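Local atomic coordinates of Ddb_g0293866 (Dictyostelium discoideum, PDB entry 5LW6), a protein that binds ADP-ribose through the macrodomain described here, the C-terminal part of a longer protein that probably acts in sensing DNA damage. Residues A[44-49]-A[88-93]; A[59-64]-A[147-152]; A[95-100]-A[124-129]; A[187-192]-A[213-218]. All blocks are in the same frame, centred on the assembly; numbering follows the deposited sequence.

Contact 1. Residues A[44-49]-A[88-93]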
# COMPACT_ATOMS: atom_id res chain seq x y z
N LYS A 44 8.68 2.90 -17.47
CA LYS A 44 7.57 3.01 -18.44
C LYS A 44 7.50 1.71 -19.22
O LYS A 44 8.55 1.12 -19.64
CB LYS A 44 7.74 4.15 -19.45
CG LYS A 44 7.81 5.54 -18.82
CD LYS A 44 7.61 6.66 -19.87
CE LYS A 44 7.79 8.05 -19.23
NZ LYS A 44 9.23 8.36 -19.12
N LYS A 45 6.27 1.26 -19.38
CA LYS A 45 5.93 0.07 -20.18
C LYS A 45 4.71 0.33 -20.99
O LYS A 45 3.59 0.38 -20.44
CB LYS A 45 5.65 -1.15 -19.30
CG LYS A 45 6.77 -1.52 -18.39
CD LYS A 45 6.35 -2.68 -17.48
CE LYS A 45 7.46 -2.98 -16.46
NZ LYS A 45 7.19 -4.25 -15.73
N ARG A 46 4.84 0.41 -22.31
CA ARG A 46 3.66 0.75 -23.11
C ARG A 46 2.89 -0.49 -23.47
O ARG A 46 1.67 -0.51 -23.41
CB ARG A 46 4.04 1.56 -24.35
CG ARG A 46 4.24 3.05 -24.03
CD ARG A 46 2.97 3.81 -23.56
NE ARG A 46 1.95 4.00 -24.61
CZ ARG A 46 1.92 5.00 -25.50
NH1 ARG A 46 2.87 5.94 -25.49
NH2 ARG A 46 0.93 5.07 -26.38
N LEU A 47 3.60 -1.54 -23.84
CA LEU A 47 2.99 -2.84 -24.14
C LEU A 47 3.23 -3.67 -22.87
O LEU A 47 4.31 -3.68 -22.33
CB LEU A 47 3.70 -3.48 -25.33
CG LEU A 47 3.55 -2.71 -26.67
CD1 LEU A 47 4.48 -3.33 -27.69
CD2 LEU A 47 2.11 -2.81 -27.13
N THR A 48 2.20 -4.33 -22.39
CA THR A 48 2.26 -5.12 -21.16
C THR A 48 1.52 -6.45 -21.33
O THR A 48 0.79 -6.68 -22.27
CB THR A 48 1.60 -4.39 -19.97
OG1 THR A 48 0.21 -4.15 -20.27
CG2 THR A 48 2.35 -3.05 -19.64
N ASP A 49 1.85 -7.36 -20.45
CA ASP A 49 1.16 -8.64 -20.32
C ASP A 49 -0.05 -8.42 -19.44
O ASP A 49 0.07 -7.87 -18.33
CB ASP A 49 2.11 -9.60 -19.65
CG ASP A 49 1.55 -11.01 -19.51
OD1 ASP A 49 0.32 -11.26 -19.71
OD2 ASP A 49 2.39 -11.89 -19.20
N HIS A 88 3.90 8.03 -15.77
CA HIS A 88 3.31 6.97 -16.53
C HIS A 88 2.11 7.38 -17.33
O HIS A 88 1.17 6.59 -17.50
CB HIS A 88 2.90 5.86 -15.56
CG HIS A 88 4.05 5.13 -14.96
ND1 HIS A 88 4.91 4.38 -15.69
CD2 HIS A 88 4.42 4.96 -13.67
CE1 HIS A 88 5.78 3.76 -14.89
NE2 HIS A 88 5.52 4.13 -13.67
N GLU A 89 2.09 8.63 -17.82
CA GLU A 89 1.03 9.08 -18.70
C GLU A 89 0.88 8.05 -19.89
O GLU A 89 1.84 7.56 -20.44
CB GLU A 89 1.34 10.49 -19.26
CG GLU A 89 2.59 10.53 -20.13
CD GLU A 89 2.67 11.76 -21.10
OE1 GLU A 89 1.87 12.72 -20.96
OE2 GLU A 89 3.56 11.76 -21.99
N LYS A 90 -0.33 7.74 -20.27
CA LYS A 90 -0.52 6.86 -21.43
C LYS A 90 -0.32 5.38 -21.15
O LYS A 90 -0.36 4.61 -22.08
CB LYS A 90 0.42 7.18 -22.60
CG LYS A 90 0.34 8.61 -23.12
CD LYS A 90 1.19 8.86 -24.37
CE LYS A 90 0.91 10.28 -24.82
NZ LYS A 90 1.66 10.74 -26.02
N GLU A 91 -0.05 4.97 -19.91
CA GLU A 91 0.06 3.55 -19.58
C GLU A 91 -1.25 3.13 -18.97
O GLU A 91 -1.48 3.29 -17.78
CB GLU A 91 1.23 3.32 -18.66
CG GLU A 91 2.54 3.45 -19.43
CD GLU A 91 3.77 3.52 -18.57
OE1 GLU A 91 4.42 4.60 -18.47
OE2 GLU A 91 4.16 2.48 -18.01
N ASP A 92 -2.14 2.57 -19.78
CA ASP A 92 -3.49 2.32 -19.32
C ASP A 92 -3.65 1.04 -18.53
O ASP A 92 -4.71 0.77 -18.09
CB ASP A 92 -4.41 2.25 -20.55
CG ASP A 92 -4.33 3.50 -21.43
OD1 ASP A 92 -4.00 4.60 -20.89
OD2 ASP A 92 -4.61 3.39 -22.68
N ASP A 93 -2.59 0.24 -18.30
CA ASP A 93 -2.72 -0.93 -17.45
C ASP A 93 -2.78 -0.61 -15.94
O ASP A 93 -3.16 -1.45 -15.13
CB ASP A 93 -1.60 -1.97 -17.66
CG ASP A 93 -0.27 -1.48 -17.21
OD1 ASP A 93 0.22 -0.49 -17.79
OD2 ASP A 93 0.32 -2.11 -16.27
O HOH W 1 0.74 0.29 -20.38

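Contact 2. Residues A[59-64]-A[147-152]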
# COMPACT_ATOMS: atom_id res chain seq x y z
N PRO A 59 -3.56 1.03 1.14
CA PRO A 59 -4.10 1.90 2.13
C PRO A 59 -3.58 3.36 2.03
O PRO A 59 -2.62 3.63 1.32
CB PRO A 59 -3.66 1.20 3.43
CG PRO A 59 -2.32 0.74 3.11
CD PRO A 59 -2.44 0.23 1.66
N PHE A 60 -4.30 4.27 2.70
CA PHE A 60 -3.89 5.66 2.89
C PHE A 60 -2.83 5.62 4.00
O PHE A 60 -3.13 5.64 5.20
CB PHE A 60 -5.13 6.47 3.23
CG PHE A 60 -4.95 7.95 3.33
CD1 PHE A 60 -3.86 8.60 2.78
CD2 PHE A 60 -6.01 8.75 3.88
CE1 PHE A 60 -3.76 9.97 2.80
CE2 PHE A 60 -5.87 10.15 3.92
CZ PHE A 60 -4.75 10.76 3.40
N ILE A 61 -1.59 5.46 3.55
CA ILE A 61 -0.53 4.95 4.42
C ILE A 61 -0.40 5.78 5.68
O ILE A 61 -0.34 7.01 5.60
CB ILE A 61 0.80 4.84 3.64
CG1 ILE A 61 0.58 4.05 2.31
CG2 ILE A 61 1.91 4.38 4.57
CD1 ILE A 61 1.87 3.93 1.52
N SER A 62 -0.43 5.07 6.81
CA SER A 62 -0.14 5.58 8.20
C SER A 62 -1.26 6.42 8.80
O SER A 62 -1.08 6.93 9.90
CB SER A 62 1.16 6.36 8.20
OG SER A 62 2.21 5.43 7.95
N THR A 63 -2.39 6.56 8.14
CA THR A 63 -3.40 7.49 8.59
C THR A 63 -4.33 6.96 9.62
O THR A 63 -5.06 7.73 10.27
CB THR A 63 -4.28 8.05 7.47
OG1 THR A 63 -4.96 7.04 6.77
CG2 THR A 63 -3.42 8.84 6.50
N SER A 64 -4.46 5.71 9.80
CA SER A 64 -5.53 5.53 10.85
C SER A 64 -4.89 5.13 12.16
O SER A 64 -4.45 6.01 12.95
CB SER A 64 -6.63 4.61 10.37
OG SER A 64 -6.07 3.66 9.49
N ALA A 147 -1.80 -4.18 -1.00
CA ALA A 147 -0.84 -3.67 -0.01
C ALA A 147 -1.53 -3.57 1.33
O ALA A 147 -2.72 -3.13 1.43
CB ALA A 147 -0.33 -2.34 -0.40
N THR A 148 -0.78 -3.92 2.37
CA THR A 148 -1.21 -3.82 3.76
C THR A 148 -0.11 -3.22 4.62
O THR A 148 1.05 -3.53 4.44
CB THR A 148 -1.64 -5.24 4.28
OG1 THR A 148 -2.22 -5.14 5.58
CG2 THR A 148 -0.52 -6.21 4.31
N GLU A 149 -0.48 -2.44 5.63
CA GLU A 149 0.54 -1.88 6.55
C GLU A 149 1.04 -3.00 7.47
O GLU A 149 0.28 -3.90 7.83
CB GLU A 149 -0.06 -0.81 7.39
CG GLU A 149 -0.44 0.38 6.53
CD GLU A 149 -0.90 1.63 7.30
OE1 GLU A 149 -0.81 1.70 8.59
OE2 GLU A 149 -1.45 2.51 6.64
N SER A 150 2.30 -2.96 7.76
CA SER A 150 2.94 -3.93 8.63
C SER A 150 3.96 -3.24 9.54
O SER A 150 4.01 -1.99 9.64
CB SER A 150 3.58 -5.03 7.75
OG SER A 150 4.10 -6.10 8.54
N THR A 151 4.75 -4.02 10.24
CA THR A 151 5.78 -3.46 11.12
C THR A 151 7.06 -4.20 10.81
O THR A 151 7.09 -5.12 9.96
CB THR A 151 5.43 -3.67 12.63
OG1 THR A 151 5.62 -5.06 12.97
CG2 THR A 151 4.01 -3.25 12.99
N TRP A 152 8.13 -3.83 11.52
CA TRP A 152 9.42 -4.41 11.22
C TRP A 152 9.39 -5.95 11.27
O TRP A 152 10.17 -6.64 10.55
CB TRP A 152 10.54 -3.81 12.14
CG TRP A 152 10.50 -4.29 13.51
CD1 TRP A 152 9.76 -3.78 14.50
CD2 TRP A 152 11.18 -5.45 14.04
NE1 TRP A 152 9.93 -4.57 15.64
CE2 TRP A 152 10.82 -5.57 15.37
CE3 TRP A 152 12.06 -6.38 13.50
CZ2 TRP A 152 11.30 -6.60 16.19
CZ3 TRP A 152 12.54 -7.40 14.32
CH2 TRP A 152 12.16 -7.47 15.65
O HOH W 2 -2.26 3.19 10.01

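Contact 3. Residues A[95-100]-A[124-129]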
# COMPACT_ATOMS: atom_id res chain seq x y z
N LYS A 95 -3.87 0.84 -12.54
CA LYS A 95 -5.07 1.16 -11.81
C LYS A 95 -4.69 1.25 -10.35
O LYS A 95 -4.13 0.28 -9.79
CB LYS A 95 -6.13 0.07 -12.06
CG LYS A 95 -7.46 0.45 -11.59
CD LYS A 95 -8.54 -0.42 -12.29
CE LYS A 95 -8.13 -1.87 -12.61
NZ LYS A 95 -8.85 -2.92 -11.80
N LEU A 96 -4.99 2.39 -9.75
CA LEU A 96 -4.64 2.63 -8.33
C LEU A 96 -5.92 2.83 -7.55
O LEU A 96 -6.79 3.65 -7.96
CB LEU A 96 -3.73 3.86 -8.18
CG LEU A 96 -2.36 3.84 -8.84
CD1 LEU A 96 -1.58 5.12 -8.55
CD2 LEU A 96 -1.58 2.62 -8.47
N LYS A 97 -6.10 2.05 -6.50
CA LYS A 97 -7.27 2.15 -5.65
C LYS A 97 -6.81 2.33 -4.26
O LYS A 97 -6.25 1.40 -3.66
CB LYS A 97 -8.18 0.92 -5.76
CG LYS A 97 -8.65 0.74 -7.21
CD LYS A 97 -9.85 -0.19 -7.32
CE LYS A 97 -10.31 -0.31 -8.79
NZ LYS A 97 -11.37 -1.35 -8.84
N MSE A 98 -7.08 3.50 -3.72
CA MSE A 98 -6.60 3.78 -2.38
C MSE A 98 -7.75 3.60 -1.44
O MSE A 98 -8.80 4.21 -1.54
CB MSE A 98 -6.01 5.14 -2.22
CG MSE A 98 -5.42 5.38 -0.85
SE MSE A 98 -4.53 7.14 -0.72
CE MSE A 98 -6.09 8.06 -0.50
N MSE A 99 -7.55 2.79 -0.43
CA MSE A 99 -8.60 2.43 0.50
C MSE A 99 -8.50 3.35 1.70
O MSE A 99 -7.50 3.38 2.37
CB MSE A 99 -8.38 0.97 0.96
CG MSE A 99 -8.42 0.05 -0.28
SE MSE A 99 -8.10 -1.84 0.14
CE MSE A 99 -6.10 -1.73 0.44
N VAL A 100 -9.55 4.06 2.01
CA VAL A 100 -9.61 5.02 3.09
C VAL A 100 -10.69 4.62 4.11
O VAL A 100 -11.85 4.36 3.75
CB VAL A 100 -9.87 6.47 2.54
CG1 VAL A 100 -10.04 7.46 3.67
CG2 VAL A 100 -8.81 6.90 1.52
N ARG A 124 -7.33 6.80 -13.69
CA ARG A 124 -6.74 5.57 -13.18
C ARG A 124 -6.63 5.52 -11.67
O ARG A 124 -6.26 4.49 -11.17
CB ARG A 124 -5.37 5.34 -13.75
CG ARG A 124 -5.33 5.10 -15.26
CD ARG A 124 -3.93 5.20 -15.82
NE ARG A 124 -3.31 6.51 -15.66
CZ ARG A 124 -2.01 6.74 -15.91
NH1 ARG A 124 -1.22 5.79 -16.31
NH2 ARG A 124 -1.50 7.95 -15.75
N PHE A 125 -6.97 6.62 -10.99
CA PHE A 125 -6.90 6.65 -9.53
C PHE A 125 -8.25 6.79 -8.91
O PHE A 125 -9.04 7.67 -9.33
CB PHE A 125 -6.06 7.82 -9.09
CG PHE A 125 -6.02 8.01 -7.62
CD1 PHE A 125 -5.61 6.99 -6.79
CD2 PHE A 125 -6.43 9.21 -7.07
CE1 PHE A 125 -5.61 7.20 -5.41
CE2 PHE A 125 -6.40 9.43 -5.72
CZ PHE A 125 -6.01 8.40 -4.89
N GLU A 126 -8.58 5.88 -7.99
CA GLU A 126 -9.85 5.99 -7.24
C GLU A 126 -9.61 5.85 -5.77
O GLU A 126 -8.66 5.16 -5.34
CB GLU A 126 -10.78 4.83 -7.60
CG GLU A 126 -11.14 4.81 -9.06
CD GLU A 126 -12.09 3.67 -9.44
OE1 GLU A 126 -12.33 2.73 -8.60
OE2 GLU A 126 -12.60 3.74 -10.61
N ILE A 127 -10.47 6.50 -5.00
CA ILE A 127 -10.49 6.33 -3.52
C ILE A 127 -11.68 5.54 -3.17
O ILE A 127 -12.79 5.88 -3.60
CB ILE A 127 -10.50 7.70 -2.81
CG1 ILE A 127 -9.14 8.38 -3.00
CG2 ILE A 127 -10.83 7.54 -1.35
CD1 ILE A 127 -8.99 9.75 -2.41
N ILE A 128 -11.52 4.50 -2.38
CA ILE A 128 -12.58 3.57 -2.01
C ILE A 128 -12.71 3.65 -0.50
O ILE A 128 -11.70 3.48 0.21
CB ILE A 128 -12.16 2.12 -2.30
CG1 ILE A 128 -11.79 1.98 -3.77
CG2 ILE A 128 -13.21 1.08 -1.86
CD1 ILE A 128 -12.85 2.45 -4.72
N LYS A 129 -13.92 3.92 -0.02
CA LYS A 129 -14.20 4.01 1.42
C LYS A 129 -14.41 2.62 1.96
O LYS A 129 -15.16 1.86 1.35
CB LYS A 129 -15.47 4.86 1.61
CG LYS A 129 -15.83 5.09 3.08
CD LYS A 129 -17.01 6.06 3.26
CE LYS A 129 -18.32 5.49 2.79
NZ LYS A 129 -19.37 6.53 2.95

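Contact 4. Residues A[187-192]-A[213-218]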
# COMPACT_ATOMS: atom_id res chain seq x y z
N GLY A 187 9.95 2.61 5.86
CA GLY A 187 10.09 3.29 4.59
C GLY A 187 10.17 2.32 3.39
O GLY A 187 10.27 2.77 2.29
N LYS A 188 10.19 1.00 3.62
CA LYS A 188 10.29 0.03 2.59
C LYS A 188 9.05 -0.85 2.49
O LYS A 188 8.27 -0.91 3.43
CB LYS A 188 11.54 -0.85 2.78
CG LYS A 188 12.83 -0.06 2.66
CD LYS A 188 13.12 0.59 1.29
CE LYS A 188 14.45 1.38 1.18
NZ LYS A 188 14.31 2.77 1.75
N VAL A 189 8.87 -1.47 1.34
CA VAL A 189 7.82 -2.50 1.17
C VAL A 189 8.39 -3.87 0.84
O VAL A 189 9.53 -4.00 0.35
CB VAL A 189 6.76 -2.05 0.14
CG1 VAL A 189 6.32 -0.60 0.43
CG2 VAL A 189 7.27 -2.19 -1.26
N TYR A 190 7.59 -4.91 1.06
CA TYR A 190 8.00 -6.29 1.02
C TYR A 190 6.94 -7.09 0.26
O TYR A 190 5.95 -7.47 0.88
CB TYR A 190 8.23 -6.80 2.44
CG TYR A 190 9.36 -6.05 3.05
CD1 TYR A 190 10.69 -6.45 2.92
CD2 TYR A 190 9.13 -4.90 3.74
CE1 TYR A 190 11.72 -5.68 3.46
CE2 TYR A 190 10.16 -4.11 4.19
CZ TYR A 190 11.45 -4.53 4.10
OH TYR A 190 12.45 -3.70 4.60
N PRO A 191 7.13 -7.29 -1.04
CA PRO A 191 6.14 -8.05 -1.83
C PRO A 191 6.30 -9.55 -1.63
O PRO A 191 7.43 -10.05 -1.59
CB PRO A 191 6.41 -7.64 -3.25
CG PRO A 191 7.65 -6.79 -3.24
CD PRO A 191 8.08 -6.50 -1.86
N ILE A 192 5.19 -10.26 -1.55
CA ILE A 192 5.17 -11.68 -1.46
C ILE A 192 4.18 -12.18 -2.50
O ILE A 192 3.02 -11.88 -2.42
CB ILE A 192 4.73 -12.14 -0.06
CG1 ILE A 192 5.75 -11.69 0.99
CG2 ILE A 192 4.56 -13.66 0.09
CD1 ILE A 192 5.11 -10.85 2.00
N ILE A 213 -0.11 -10.75 -5.64
CA ILE A 213 0.97 -10.30 -4.80
C ILE A 213 0.39 -9.51 -3.64
O ILE A 213 -0.43 -8.64 -3.84
CB ILE A 213 1.99 -9.38 -5.58
CG1 ILE A 213 2.63 -10.10 -6.76
CG2 ILE A 213 3.03 -8.76 -4.61
CD1 ILE A 213 3.02 -9.14 -7.84
N VAL A 214 0.80 -9.84 -2.43
CA VAL A 214 0.51 -9.07 -1.19
C VAL A 214 1.79 -8.31 -0.79
O VAL A 214 2.86 -8.88 -0.76
CB VAL A 214 0.02 -10.00 -0.02
CG1 VAL A 214 -0.05 -9.20 1.28
CG2 VAL A 214 -1.31 -10.63 -0.38
N ILE A 215 1.67 -7.05 -0.57
CA ILE A 215 2.82 -6.21 -0.29
C ILE A 215 2.66 -5.66 1.13
O ILE A 215 1.67 -5.01 1.50
CB ILE A 215 2.89 -5.02 -1.28
CG1 ILE A 215 2.93 -5.47 -2.73
CG2 ILE A 215 4.04 -4.07 -0.90
CD1 ILE A 215 2.76 -4.34 -3.75
N LEU A 216 3.66 -5.93 1.98
CA LEU A 216 3.63 -5.44 3.31
C LEU A 216 4.35 -4.10 3.29
O LEU A 216 5.46 -4.02 2.83
CB LEU A 216 4.44 -6.44 4.18
CG LEU A 216 3.91 -7.87 4.21
CD1 LEU A 216 4.68 -8.65 5.26
CD2 LEU A 216 2.48 -7.98 4.63
N VAL A 217 3.71 -3.07 3.82
CA VAL A 217 4.16 -1.69 3.65
C VAL A 217 4.55 -1.17 5.03
O VAL A 217 3.72 -1.14 5.90
CB VAL A 217 2.94 -0.85 3.13
CG1 VAL A 217 3.30 0.60 3.09
CG2 VAL A 217 2.51 -1.35 1.76
N LEU A 218 5.78 -0.76 5.24
CA LEU A 218 6.23 -0.34 6.55
C LEU A 218 6.24 1.22 6.59
O LEU A 218 7.25 1.88 6.39
CB LEU A 218 7.60 -0.96 6.86
CG LEU A 218 7.50 -2.34 7.49
CD1 LEU A 218 6.91 -3.36 6.56
CD2 LEU A 218 8.88 -2.77 7.92

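Contact 1. Residues A[44-49]-A[88-93]
A type II beta turn from H88 to E91, directly after helix 70-87, forms one half of this loop-to-loop contact at the edge of the macrodomain, and the carboxylate of E91 joins it to residues 44-49, which precede strand 55-59. The backbone N of K45 gives its hydrogen to E91 OE2 over 2.8 Å in an almost straight bond, reaching the oxygen from well above the carboxylate plane. The other oxygen is taken by the imidazole: H88 ND1 donates to E91 OE1 over 2.8 Å, with that oxygen lying in the ring plane. Since H88 NE2 is hydrogen-bonded to D253, the ring is held at both nitrogens and its rotation is fixed. The CB and CG of K44 lie against E91 OE1, while R54 forms salt bridges to both E91 OE2 and D93 OD1, a positive charge that would tend to keep the buried E91 carboxylate ionised. The exposed R46 bends at chi2 and chi3 (-66° and -69°), which folds its guanidinium back over K90, whose CB sits against the centre of one face. The guanidinium thus lies on the aliphatic part of the lysine, R46 NH1 3.6 Å from K90 CD. Farther along, T48 CG2 rests 3.8 Å from D93 OD1, and a water spans the two loops, 2.9 Å from K45 O and 2.8 Å from D93 OD1.

Contact 2. Residues A[59-64]-A[147-152]
The carboxylate of E149, at the end of a central strand, reaches across to the backbone of a neighbouring turn and binds an amide there: S62 N donates to E149 OE2 over 2.8 Å at 167°. The amide hydrogen arrives from above the carboxylate plane, 50° out of it. With CG beside its own backbone N (chi1 -67°) and the chain extended beyond, E149 spans the distance from strand 145-149 to the loop, and OE2 also comes within 3.4 Å of I61 CA. The second oxygen, E149 OE1, accepts from a water at a short 2.5 Å, which in turn makes only a weak bond to S64 N, so the firm tie to the 59-64 loop is the one through OE2. That loop contains a type II beta turn from F60 to T63 in which F60 O accepts from T63 N and also from T63 OG1, the latter at 2.8 Å. T63 CG2 lies over the centre of one face of the F60 ring. The ring of P59 packs on the strand at two points: its CG meets E149 CG at 3.9 Å, and its CD packs on A147 CB, also at 3.9 Å. Side-chain capture of a backbone amide here joins the turn that follows strand 55-59 to the C-terminal end of the adjacent parallel strand 145-149, at the edge of the sheet where macrodomains generally bind ADP-ribose.

Contact 3. Residues A[95-100]-A[124-129]
M98, F125, I127 and V100 form the apolar centre, all on one face of two parallel strands. The selenomethionine M98 starts with its CG opposite the backbone N (chi1 -175°) and then turns at chi3, which brings CE to 3.9 Å from I127 CD1, the two chains running alongside each other. I127 also meets V100, CG2 to CG2, at 3.6 Å. The F125 ring presents its edge to M98 CB, 3.8 Å from CE1, while its CD1 touches L96 CB. Outward from this layer runs the ladder that fixes the register, L96 beside F125 through V100 beside K129. Its five backbone bonds begin with L96 N to R124 O at 2.8 Å and end with V100 N to I128 O at 2.9 Å; short CA-H...O contacts fill the gaps between them. On the opposite face K97 and E126 extend as neighbours. Their charged ends stay beyond salt-bridge range, K97 NZ being 4.2 Å from E126 OE1, and the ammonium instead hydrogen-bonds L141 O. The two strands are the ends of a beta-alpha-beta crossover through helix 107-116, with strand 125-130 at the margin of the sheet. Helix 107-116 covers V100 and I127, helix 70-87 packs on L96 and F125, and strand 55-59 continues the sheet beyond 95-101.

Contact 4. Residues A[187-192]-A[213-218]
Y190 and L218 meet at about a right angle where the antiparallel pair 189-192 and 213-217 gives way to loop. The tyrosine's chi1 of -64° sets its CG beside the backbone N, and from there the ring reaches L218, CD2 lying 3.9 Å from CD1 of the leucine; its hydroxyl is hydrogen-bonded to K185 N. On the same face I192 adopts an unusual chi2 of 122°, off the staggered positions, and carries its CD1 to L216 CG at 3.9 Å. V189 works on the reverse face: chi1 of -47° puts CG1 beside the backbone N, where it runs alongside V217, and its CB presses to 3.5 Å from I215 CG2. Next to it P191 CB spans I213 CG2 and I215 CG1. Six backbone bonds accompany this packing, from G187 N to L218 O, 2.8 Å, through both directions of Y190 with L216, to the I192 and V214 pair; L216 N approaches Y190 O from above the carbonyl plane. Proline has no amide hydrogen to give, but P191 belongs to a non-hydrogen-bonded pair with I215. The chemistry thus divides: backbone polar atoms facing across the pair are used in the ladder, I213, I215 and V217 also hydrogen-bond strand 145-149, and apolar side chains, aliphatic apart from the Y190 ring, pack on both faces.

How the contacts relate
Contacts 2, 3 and 4 report on one mixed sheet, whereas contact 1 lies in loops outside it. Contact 3 marks one margin and contact 4 the other, their centres about 18 Å apart. Contact 2 lies between them: T148 probably hydrogen-bonds through both its backbone N and O to I215 and V217 of contact 4, with centres about 10 Å apart, and P59 and F60 pack on the selenomethionines of contact 3. Contact 1 joins contact 3 through R124, whose NH1 probably hydrogen-bonds H88 O at 2.8 Å and E91 O at 2.9 Å. Contacts 1 and 2 are about 27 Å apart between centres; contact 1 lies beyond the N-terminal end of strand 55-59, contact 2 at its C-terminal end, where macrodomains usually bind ADP-ribose.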